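Trypsin-resistant surface T6 protein (Streptococcus pyogenes serotype M6, PDB 4P0D) probably forms the backbone of Streptococcus pyogenes pili as a modular, Ig-like subunit bearing a predicted sorting signal for attachment to the cell wall. Local coordinates at residues L176-P181 with A280-S285; N207-E212 with I259-V264; V316-I321 with S362-S367. The protein carries 1 engineered substitution. All coordinates share one frame; numbering follows the deposited sequence.

Contact 1: residues L176-P181 with A280-S285; sequences LTFELP and AEFFYS
Leu-176 begins the contact by pushing its CD2 methyl against Ala-280, with CD2 3.5 Å from Ala-280 CB. The two strands run in roughly the same direction, 27° apart, yet their axes approach no closer than 9.5 Å. That spacing is too wide for backbone pairing, and side chains fill the gap between two sheets.

Two positions along, Phe-178 supplies the aromatic centre. Its CG sits between the backbone N and the carbonyl carbon (chi1 55°), which places the CD2 edge of the ring against Phe-282. The pair is edge-to-face: the CD2 edge of Phe-178 stands over one face of Phe-282, nearer the rim than the middle, with 4.7 Å between centroids and planes inclined at 55°. The backbone of Glu-179 then meets the same ring from another direction. Glu-179 O lies in the plane of the Phe-282 ring, 3.3 Å from CE2, where an electron-rich oxygen facing a slightly positive C-H edge is probably favourable. The carboxylate of Glu-179 turns elsewhere, to Ser-149. Leu-180 adds little beyond a CD2 methyl 4.2 Å from Phe-282 CZ.

At Pro-181 the chain has left the strand, and the proline ring bridges two aromatic residues. Its CD is 3.9 Å from Phe-282 CZ, while its CG reaches Tyr-284 CB at the same 3.9 Å. The Tyr-284 hydroxyl extends to the carbonyl of Gly-106. Val-192 and Val-194 of the adjacent strand 192-197 also pack on Phe-282, so the ring is packed by apolar groups from both sheets. Facing strands joined through interdigitated hydrophobic side chains are the hallmark of a beta-sandwich, here the Ig-like core of the Cna-B-like pilin domain.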
loop_
_atom_site.group_PDB
_atom_site.type_symbol
_atom_site.label_atom_id
_atom_site.label_comp_id
_atom_site.label_asym_id
_atom_site.label_seq_id
_atom_site.Cartn_x
_atom_site.Cartn_y
_atom_site.Cartn_z
ATOM N N LEU A 176 0.809 8.264 -2.724
ATOM C CA LEU A 176 0.261 7.222 -3.566
ATOM C C LEU A 176 -0.138 7.823 -4.891
ATOM O O LEU A 176 -0.733 8.902 -4.936
ATOM C CB LEU A 176 -0.980 6.617 -2.936
ATOM C CG LEU A 176 -0.878 5.913 -1.599
ATOM C CD1 LEU A 176 -2.274 5.534 -1.106
ATOM C CD2 LEU A 176 -0.002 4.675 -1.711
ATOM N N THR A 177 0.201 7.148 -5.979
ATOM C CA THR A 177 -0.410 7.456 -7.274
ATOM C C THR A 177 -0.994 6.159 -7.821
ATOM O O THR A 177 -0.560 5.069 -7.445
ATOM C CB THR A 177 0.588 8.032 -8.274
ATOM O OG1 THR A 177 1.563 7.042 -8.581
ATOM C CG2 THR A 177 1.283 9.294 -7.702
ATOM N N PHE A 178 -1.979 6.262 -8.698
ATOM C CA PHE A 178 -2.560 5.061 -9.274
ATOM C C PHE A 178 -3.175 5.258 -10.647
ATOM O O PHE A 178 -3.502 6.386 -11.032
ATOM C CB PHE A 178 -3.544 4.398 -8.301
ATOM C CG PHE A 178 -4.637 5.289 -7.804
ATOM C CD1 PHE A 178 -4.401 6.214 -6.794
ATOM C CD2 PHE A 178 -5.926 5.163 -8.314
ATOM C CE1 PHE A 178 -5.425 7.021 -6.322
ATOM C CE2 PHE A 178 -6.960 5.965 -7.850
ATOM C CZ PHE A 178 -6.707 6.894 -6.852
ATOM N N GLU A 179 -3.274 4.153 -11.394
ATOM C CA GLU A 179 -3.934 4.142 -12.699
ATOM C C GLU A 179 -5.305 3.530 -12.508
ATOM O O GLU A 179 -5.439 2.497 -11.886
ATOM C CB GLU A 179 -3.110 3.355 -13.731
ATOM C CG GLU A 179 -1.752 3.997 -13.973
ATOM C CD GLU A 179 -0.801 3.149 -14.794
ATOM O OE1 GLU A 179 -0.327 2.090 -14.308
ATOM O OE2 GLU A 179 -0.509 3.581 -15.924
ATOM N N LEU A 180 -6.327 4.204 -13.021
ATOM C CA LEU A 180 -7.704 3.779 -12.832
ATOM C C LEU A 180 -8.109 2.644 -13.755
ATOM O O LEU A 180 -7.619 2.546 -14.874
ATOM C CB LEU A 180 -8.651 4.948 -13.083
ATOM C CG LEU A 180 -8.558 6.117 -12.105
ATOM C CD1 LEU A 180 -9.291 7.319 -12.655
ATOM C CD2 LEU A 180 -9.143 5.727 -10.759
ATOM N N PRO A 181 -9.062 1.812 -13.310
ATOM C CA PRO A 181 -9.720 0.949 -14.281
ATOM C C PRO A 181 -10.533 1.822 -15.236
ATOM O O PRO A 181 -10.805 2.987 -14.924
ATOM C CB PRO A 181 -10.668 0.122 -13.417
ATOM C CG PRO A 181 -10.977 0.989 -12.256
ATOM C CD PRO A 181 -9.719 1.760 -11.992
ATOM N N ALA A 280 -0.238 -0.471 1.015
ATOM C CA ALA A 280 -1.247 0.295 0.325
ATOM C C ALA A 280 -1.971 -0.612 -0.641
ATOM O O ALA A 280 -1.343 -1.390 -1.349
ATOM C CB ALA A 280 -0.610 1.440 -0.412
ATOM N N GLU A 281 -3.297 -0.510 -0.671
ATOM C CA GLU A 281 -4.125 -1.382 -1.502
ATOM C C GLU A 281 -5.096 -0.567 -2.314
ATOM O O GLU A 281 -5.699 0.364 -1.783
ATOM C CB GLU A 281 -4.893 -2.355 -0.627
ATOM C CG GLU A 281 -4.013 -3.423 -0.022
ATOM C CD GLU A 281 -4.775 -4.414 0.844
ATOM O OE1 GLU A 281 -5.050 -5.518 0.349
ATOM O OE2 GLU A 281 -5.075 -4.098 2.018
ATOM N N PHE A 282 -5.217 -0.903 -3.600
ATOM C CA PHE A 282 -6.174 -0.287 -4.504
ATOM C C PHE A 282 -7.130 -1.354 -5.025
ATOM O O PHE A 282 -6.734 -2.227 -5.815
ATOM C CB PHE A 282 -5.456 0.430 -5.653
ATOM C CG PHE A 282 -6.371 1.080 -6.655
ATOM C CD1 PHE A 282 -7.603 1.635 -6.280
ATOM C CD2 PHE A 282 -5.990 1.173 -7.977
ATOM C CE1 PHE A 282 -8.422 2.244 -7.220
ATOM C CE2 PHE A 282 -6.800 1.789 -8.910
ATOM C CZ PHE A 282 -8.025 2.313 -8.538
ATOM N N PHE A 283 -8.379 -1.280 -4.549
ATOM C CA PHE A 283 -9.431 -2.233 -4.903
ATOM C C PHE A 283 -10.280 -1.668 -6.006
ATOM O O PHE A 283 -10.696 -0.510 -5.926
ATOM C CB PHE A 283 -10.357 -2.528 -3.734
ATOM C CG PHE A 283 -9.665 -3.103 -2.558
ATOM C CD1 PHE A 283 -9.116 -2.279 -1.594
ATOM C CD2 PHE A 283 -9.537 -4.482 -2.417
ATOM C CE1 PHE A 283 -8.466 -2.812 -0.502
ATOM C CE2 PHE A 283 -8.889 -5.020 -1.316
ATOM C CZ PHE A 283 -8.354 -4.184 -0.358
ATOM N N TYR A 284 -10.571 -2.505 -7.004
ATOM C CA TYR A 284 -11.438 -2.125 -8.123
ATOM C C TYR A 284 -12.192 -3.390 -8.583
ATOM O O TYR A 284 -11.949 -4.486 -8.050
ATOM C CB TYR A 284 -10.613 -1.505 -9.269
ATOM C CG TYR A 284 -9.499 -2.421 -9.732
ATOM C CD1 TYR A 284 -8.248 -2.396 -9.110
ATOM C CD2 TYR A 284 -9.704 -3.348 -10.761
ATOM C CE1 TYR A 284 -7.239 -3.260 -9.505
ATOM C CE2 TYR A 284 -8.695 -4.222 -11.154
ATOM C CZ TYR A 284 -7.468 -4.170 -10.535
ATOM O OH TYR A 284 -6.448 -5.033 -10.916
ATOM N N SER A 285 -13.118 -3.235 -9.530
ATOM C CA SER A 285 -13.843 -4.386 -10.061
ATOM C C SER A 285 -13.182 -4.951 -11.317
ATOM O O SER A 285 -12.873 -4.217 -12.235
ATOM C CB SER A 285 -15.293 -4.074 -10.394
ATOM O OG SER A 285 -15.896 -5.257 -10.952
#

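Contact 2: residues N207-E212 with I259-V264; sequences NSLTVE and ISYKAV
Thr-210 and Ser-260 exchange two backbone hydrogen bonds, Thr-210 N to Ser-260 O at 2.8 Å and Ser-260 N to Thr-210 O at 3.0 Å, both nearly straight at the hydrogen. They form the hydrogen-bonded pair of an antiparallel beta ladder in the Cna-B-like domain, where strand 202-213 lies along strand 258-265. Strand 171-179 borders strand 258-265 as well.

Where the 207-212 segment turns its corner, a side chain takes over from the backbone. Ser-208 OG accepts the N-H of Lys-262 at 2.9 Å with an angle of 151°, and it is also hydrogen-bonded to the carbonyl of Asn-205. Its placement between backbone N and carbonyl carbon (chi1 71°) turns the hydroxyl to the neighbouring strand, so that the pairing is carried past the last true bridge. On the face bearing Thr-210 and Ser-260, a water joins the two hydroxyls: it lies 2.9 Å from Thr-210 OG1, with only a weak bond to Ser-260 OG.

Val-211 and Ile-259, a non-hydrogen-bonded pair, share the other face, and Leu-245 of strand 242-247 packs on both. Leu-209 and Tyr-261 continue the packing beside them. The Tyr-261 ring leads away from this pairing, setting its hydroxyl on Asp-196 and standing edge-to-face with Phe-243. Leu-209 CD1 occupies the angle between two residues of the partner strand, 3.6 Å from Ile-259 CG2 and 3.9 Å from Tyr-261 CD1.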
loop_
_atom_site.group_PDB
_atom_site.type_symbol
_atom_site.label_atom_id
_atom_site.label_comp_id
_atom_site.label_asym_id
_atom_site.label_seq_id
_atom_site.Cartn_x
_atom_site.Cartn_y
_atom_site.Cartn_z
ATOM N N ASN A 207 -5.137 13.288 10.150
ATOM C CA ASN A 207 -5.223 14.710 9.874
ATOM C C ASN A 207 -4.239 15.197 8.811
ATOM O O ASN A 207 -4.470 16.243 8.217
ATOM C CB ASN A 207 -5.045 15.525 11.179
ATOM N N SER A 208 -3.150 14.450 8.573
ATOM C CA SER A 208 -2.193 14.790 7.520
ATOM C C SER A 208 -2.655 14.368 6.126
ATOM O O SER A 208 -2.019 14.708 5.169
ATOM C CB SER A 208 -0.833 14.142 7.782
ATOM O OG SER A 208 -0.889 12.738 7.571
ATOM N N LEU A 209 -3.739 13.609 6.024
ATOM C CA LEU A 209 -4.175 13.047 4.737
ATOM C C LEU A 209 -4.582 14.150 3.779
ATOM O O LEU A 209 -5.411 15.001 4.105
ATOM C CB LEU A 209 -5.343 12.064 4.940
ATOM C CG LEU A 209 -5.900 11.302 3.730
ATOM C CD1 LEU A 209 -4.868 10.326 3.170
ATOM C CD2 LEU A 209 -7.181 10.550 4.117
ATOM N N THR A 210 -3.982 14.151 2.600
ATOM C CA THR A 210 -4.340 15.114 1.589
ATOM C C THR A 210 -4.621 14.406 0.288
ATOM O O THR A 210 -4.148 13.301 0.033
ATOM C CB THR A 210 -3.233 16.169 1.381
ATOM O OG1 THR A 210 -2.145 15.577 0.666
ATOM C CG2 THR A 210 -2.727 16.692 2.699
ATOM N N VAL A 211 -5.415 15.047 -0.544
ATOM C CA VAL A 211 -5.782 14.498 -1.828
ATOM C C VAL A 211 -5.677 15.649 -2.824
ATOM O O VAL A 211 -6.237 16.719 -2.584
ATOM C CB VAL A 211 -7.229 13.935 -1.793
ATOM C CG1 VAL A 211 -7.700 13.569 -3.173
ATOM C CG2 VAL A 211 -7.345 12.738 -0.866
ATOM N N GLU A 212 -4.923 15.455 -3.904
ATOM C CA GLU A 212 -4.884 16.392 -5.022
ATOM C C GLU A 212 -5.568 15.707 -6.194
ATOM O O GLU A 212 -5.418 14.508 -6.398
ATOM C CB GLU A 212 -3.439 16.794 -5.380
ATOM C CG GLU A 212 -3.248 17.551 -6.706
ATOM C CD GLU A 212 -2.808 16.660 -7.873
ATOM O OE1 GLU A 212 -1.738 16.017 -7.726
ATOM O OE2 GLU A 212 -3.506 16.604 -8.937
ATOM N N ILE A 259 -2.644 10.974 -3.529
ATOM C CA ILE A 259 -2.914 10.933 -2.105
ATOM C C ILE A 259 -1.588 11.068 -1.352
ATOM O O ILE A 259 -0.618 10.400 -1.700
ATOM C CB ILE A 259 -3.614 9.598 -1.720
ATOM C CG1 ILE A 259 -4.902 9.401 -2.534
ATOM C CG2 ILE A 259 -3.920 9.516 -0.223
ATOM C CD1 ILE A 259 -5.660 8.152 -2.147
ATOM N N SER A 260 -1.559 11.903 -0.321
ATOM C CA SER A 260 -0.399 12.013 0.545
ATOM C C SER A 260 -0.793 11.890 2.008
ATOM O O SER A 260 -1.926 12.192 2.390
ATOM C CB SER A 260 0.330 13.331 0.276
ATOM O OG SER A 260 0.838 13.255 -1.028
ATOM N N TYR A 261 0.139 11.407 2.819
ATOM C CA TYR A 261 -0.076 11.308 4.258
ATOM C C TYR A 261 1.236 11.085 4.993
ATOM O O TYR A 261 2.253 10.763 4.390
ATOM C CB TYR A 261 -1.079 10.210 4.600
ATOM C CG TYR A 261 -0.878 8.916 3.854
ATOM C CD1 TYR A 261 -1.383 8.738 2.567
ATOM C CD2 TYR A 261 -0.191 7.854 4.441
ATOM C CE1 TYR A 261 -1.204 7.538 1.881
ATOM C CE2 TYR A 261 -0.005 6.661 3.767
ATOM C CZ TYR A 261 -0.518 6.500 2.504
ATOM O OH TYR A 261 -0.330 5.289 1.862
ATOM N N LYS A 262 1.205 11.276 6.301
ATOM C CA LYS A 262 2.408 11.194 7.099
ATOM C C LYS A 262 2.252 10.227 8.228
ATOM O O LYS A 262 1.145 10.003 8.698
ATOM C CB LYS A 262 2.707 12.556 7.687
ATOM C CG LYS A 262 3.164 13.579 6.671
ATOM C CD LYS A 262 3.330 14.885 7.419
ATOM C CE LYS A 262 3.852 16.005 6.563
ATOM N NZ LYS A 262 3.940 17.193 7.477
ATOM N N ALA A 263 3.372 9.693 8.698
ATOM C CA ALA A 263 3.416 8.966 9.931
ATOM C C ALA A 263 4.714 9.267 10.669
ATOM O O ALA A 263 5.693 9.690 10.061
ATOM C CB ALA A 263 3.251 7.482 9.686
ATOM N N VAL A 264 4.720 9.080 11.986
ATOM C CA VAL A 264 5.919 9.356 12.787
ATOM C C VAL A 264 6.426 8.098 13.498
ATOM O O VAL A 264 5.653 7.362 14.128
ATOM C CB VAL A 264 5.659 10.451 13.837
ATOM C CG1 VAL A 264 4.641 9.970 14.851
ATOM C CG2 VAL A 264 6.958 10.851 14.522
HETATM O O HOH W 1 -1.860 14.701 -2.066
#

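Contact 3: residues V316-I321 with S362-S367; sequences VYTYQI and STQVSS
Backbone hydrogen bonds between Tyr-319 and Val-365 set the register. Tyr-319 N donates to Val-365 O at 2.9 Å and Val-365 N to Tyr-319 O at 2.7 Å, both in the plane of the accepting carbonyl. This is a single antiparallel bridge, and the 362-367 segment otherwise keeps an irregular path.

Ser-362 makes a second clasp, using both backbone and hydroxyl. Its N-H reaches Ile-321 O at 2.7 Å, while its OG receives the N-H of Ile-321 at 2.9 Å. The same hydroxyl donates its proton to Thr-363 O, which fixes its rotation while the oxygen accepts the N-H of Ile-321. A water extends the polar link by donating to both Ser-362 O and Gln-320 OE1; the amide nitrogen of Gln-320 goes to Thr-470.

Packing completes the contact. Val-365 CG2 comes within 3.3 Å of Tyr-319 O and meets Ile-321 CG1 at 4.1 Å, the two side chains crossing at about a right angle. Thr-318 lies against the bent chain of Gln-364, where Thr-318 OG1 is 3.5 Å from Gln-364 CG. The Tyr-319 ring turns its CE2 edge to the backbone of Ser-367, whose N lies in the ring plane.

Several polar ends reach further: Tyr-319 OH to Asp-160, Gln-364 NE2 to the carbonyls of Asn-267 and Ala-269, and Thr-318 OG1 to Ile-270 O. A loop laid against the start of strand 320-327, with side chains of both segments tied to the preceding Cna-B-like region, is consistent with a junction between that region and the prealbumin-like domain.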
loop_
_atom_site.group_PDB
_atom_site.type_symbol
_atom_site.label_atom_id
_atom_site.label_comp_id
_atom_site.label_asym_id
_atom_site.label_seq_id
_atom_site.Cartn_x
_atom_site.Cartn_y
_atom_site.Cartn_z
ATOM N N VAL A 316 10.671 0.595 5.776
ATOM C CA VAL A 316 11.657 1.508 6.281
ATOM C C VAL A 316 12.363 0.847 7.451
ATOM O O VAL A 316 11.735 0.175 8.254
ATOM C CB VAL A 316 11.027 2.857 6.661
ATOM C CG1 VAL A 316 12.070 3.785 7.226
ATOM C CG2 VAL A 316 10.386 3.485 5.418
ATOM N N TYR A 317 13.674 1.051 7.518
ATOM C CA TYR A 317 14.540 0.344 8.477
ATOM C C TYR A 317 15.094 1.268 9.569
ATOM O O TYR A 317 15.250 2.473 9.366
ATOM C CB TYR A 317 15.682 -0.311 7.719
ATOM C CG TYR A 317 15.205 -1.373 6.761
ATOM C CD1 TYR A 317 14.898 -2.658 7.210
ATOM C CD2 TYR A 317 15.014 -1.092 5.413
ATOM C CE1 TYR A 317 14.445 -3.632 6.342
ATOM C CE2 TYR A 317 14.564 -2.074 4.540
ATOM C CZ TYR A 317 14.286 -3.337 5.017
ATOM O OH TYR A 317 13.827 -4.306 4.160
ATOM N N THR A 318 15.375 0.694 10.738
ATOM C CA THR A 318 16.115 1.406 11.781
ATOM C C THR A 318 17.156 0.456 12.352
ATOM O O THR A 318 17.012 -0.771 12.251
ATOM C CB THR A 318 15.215 1.880 12.950
ATOM O OG1 THR A 318 14.819 0.755 13.753
ATOM C CG2 THR A 318 13.971 2.552 12.460
ATOM N N TYR A 319 18.172 1.040 12.987
ATOM C CA TYR A 319 19.209 0.292 13.685
ATOM C C TYR A 319 19.338 0.825 15.104
ATOM O O TYR A 319 18.776 1.871 15.451
ATOM C CB TYR A 319 20.559 0.473 12.980
ATOM C CG TYR A 319 20.483 0.269 11.474
ATOM C CD1 TYR A 319 20.199 -0.985 10.941
ATOM C CD2 TYR A 319 20.652 1.340 10.599
ATOM C CE1 TYR A 319 20.106 -1.181 9.572
ATOM C CE2 TYR A 319 20.568 1.154 9.220
ATOM C CZ TYR A 319 20.289 -0.106 8.710
ATOM O OH TYR A 319 20.189 -0.289 7.337
ATOM N N GLN A 320 20.116 0.119 15.913
ATOM C CA GLN A 320 20.408 0.588 17.251
ATOM C C GLN A 320 21.884 0.445 17.538
ATOM O O GLN A 320 22.546 -0.453 17.010
ATOM C CB GLN A 320 19.546 -0.125 18.283
ATOM C CG GLN A 320 19.668 -1.633 18.292
ATOM C CD GLN A 320 18.595 -2.302 19.131
ATOM O OE1 GLN A 320 17.556 -1.710 19.437
ATOM N NE2 GLN A 320 18.835 -3.548 19.491
ATOM N N ILE A 321 22.393 1.373 18.335
ATOM C CA ILE A 321 23.796 1.411 18.691
ATOM C C ILE A 321 23.993 0.788 20.070
ATOM O O ILE A 321 23.264 1.095 21.002
ATOM C CB ILE A 321 24.331 2.851 18.688
ATOM C CG1 ILE A 321 24.117 3.479 17.306
ATOM C CG2 ILE A 321 25.819 2.879 19.050
ATOM C CD1 ILE A 321 24.462 4.938 17.239
ATOM N N SER A 362 21.077 2.015 22.366
ATOM C CA SER A 362 20.376 3.256 22.056
ATOM C C SER A 362 18.961 2.986 21.553
ATOM O O SER A 362 18.624 1.858 21.192
ATOM C CB SER A 362 21.128 4.015 20.983
ATOM O OG SER A 362 20.888 3.481 19.685
ATOM N N THR A 363 18.159 4.039 21.504
ATOM C CA THR A 363 16.915 4.041 20.746
ATOM C C THR A 363 17.215 3.991 19.236
ATOM O O THR A 363 18.382 4.037 18.816
ATOM C CB THR A 363 16.099 5.307 21.053
ATOM O OG1 THR A 363 16.948 6.452 20.943
ATOM C CG2 THR A 363 15.496 5.235 22.445
ATOM N N GLN A 364 16.169 3.947 18.416
ATOM C CA GLN A 364 16.315 3.640 16.983
ATOM C C GLN A 364 16.889 4.788 16.158
ATOM O O GLN A 364 16.420 5.926 16.234
ATOM C CB GLN A 364 14.970 3.228 16.380
ATOM C CG GLN A 364 14.281 2.031 17.010
ATOM C CD GLN A 364 13.359 2.398 18.158
ATOM O OE1 GLN A 364 13.583 3.382 18.846
ATOM N NE2 GLN A 364 12.324 1.598 18.377
ATOM N N VAL A 365 17.879 4.464 15.338
ATOM C CA VAL A 365 18.609 5.430 14.550
ATOM C C VAL A 365 18.677 5.060 13.070
ATOM O O VAL A 365 18.657 3.892 12.710
ATOM C CB VAL A 365 20.047 5.620 15.097
ATOM C CG1 VAL A 365 20.000 6.052 16.552
ATOM C CG2 VAL A 365 20.903 4.357 14.949
ATOM N N SER A 366 18.807 6.074 12.222
ATOM C CA SER A 366 18.957 5.856 10.784
ATOM C C SER A 366 20.415 5.543 10.475
ATOM O O SER A 366 21.284 5.728 11.322
ATOM C CB SER A 366 18.555 7.105 10.034
ATOM O OG SER A 366 19.502 8.150 10.253
ATOM N N SER A 367 20.693 5.120 9.247
ATOM C CA SER A 367 22.073 4.949 8.821
ATOM C C SER A 367 22.792 6.270 8.999
ATOM O O SER A 367 22.195 7.343 8.793
ATOM C CB SER A 367 22.139 4.488 7.371
ATOM O OG SER A 367 21.605 5.467 6.490
HETATM O O HOH W 2 16.405 0.785 19.990
#

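How the contacts relate
Contacts 1 and 2 belong to one Cna-B-like domain, their centres about 17 Å apart. Strands 171-179 and 258-265 are neighbours, so that contact 2 pairs adjacent strands within one sheet and contact 1 spans from that sheet to the facing one; Leu-176 N makes a probable hydrogen bond to Ile-259 O. Along the chain, both segments of contact 2 fall between those of contact 1. Contact 3 follows later, in the prealbumin-like domain, with its centre about 32 Å from contact 1 and 24 Å from contact 2, touching neither. Together they trace interior, sheet and probable domain junction along an elongated, modular subunit, consistent with its role as a pilus building block.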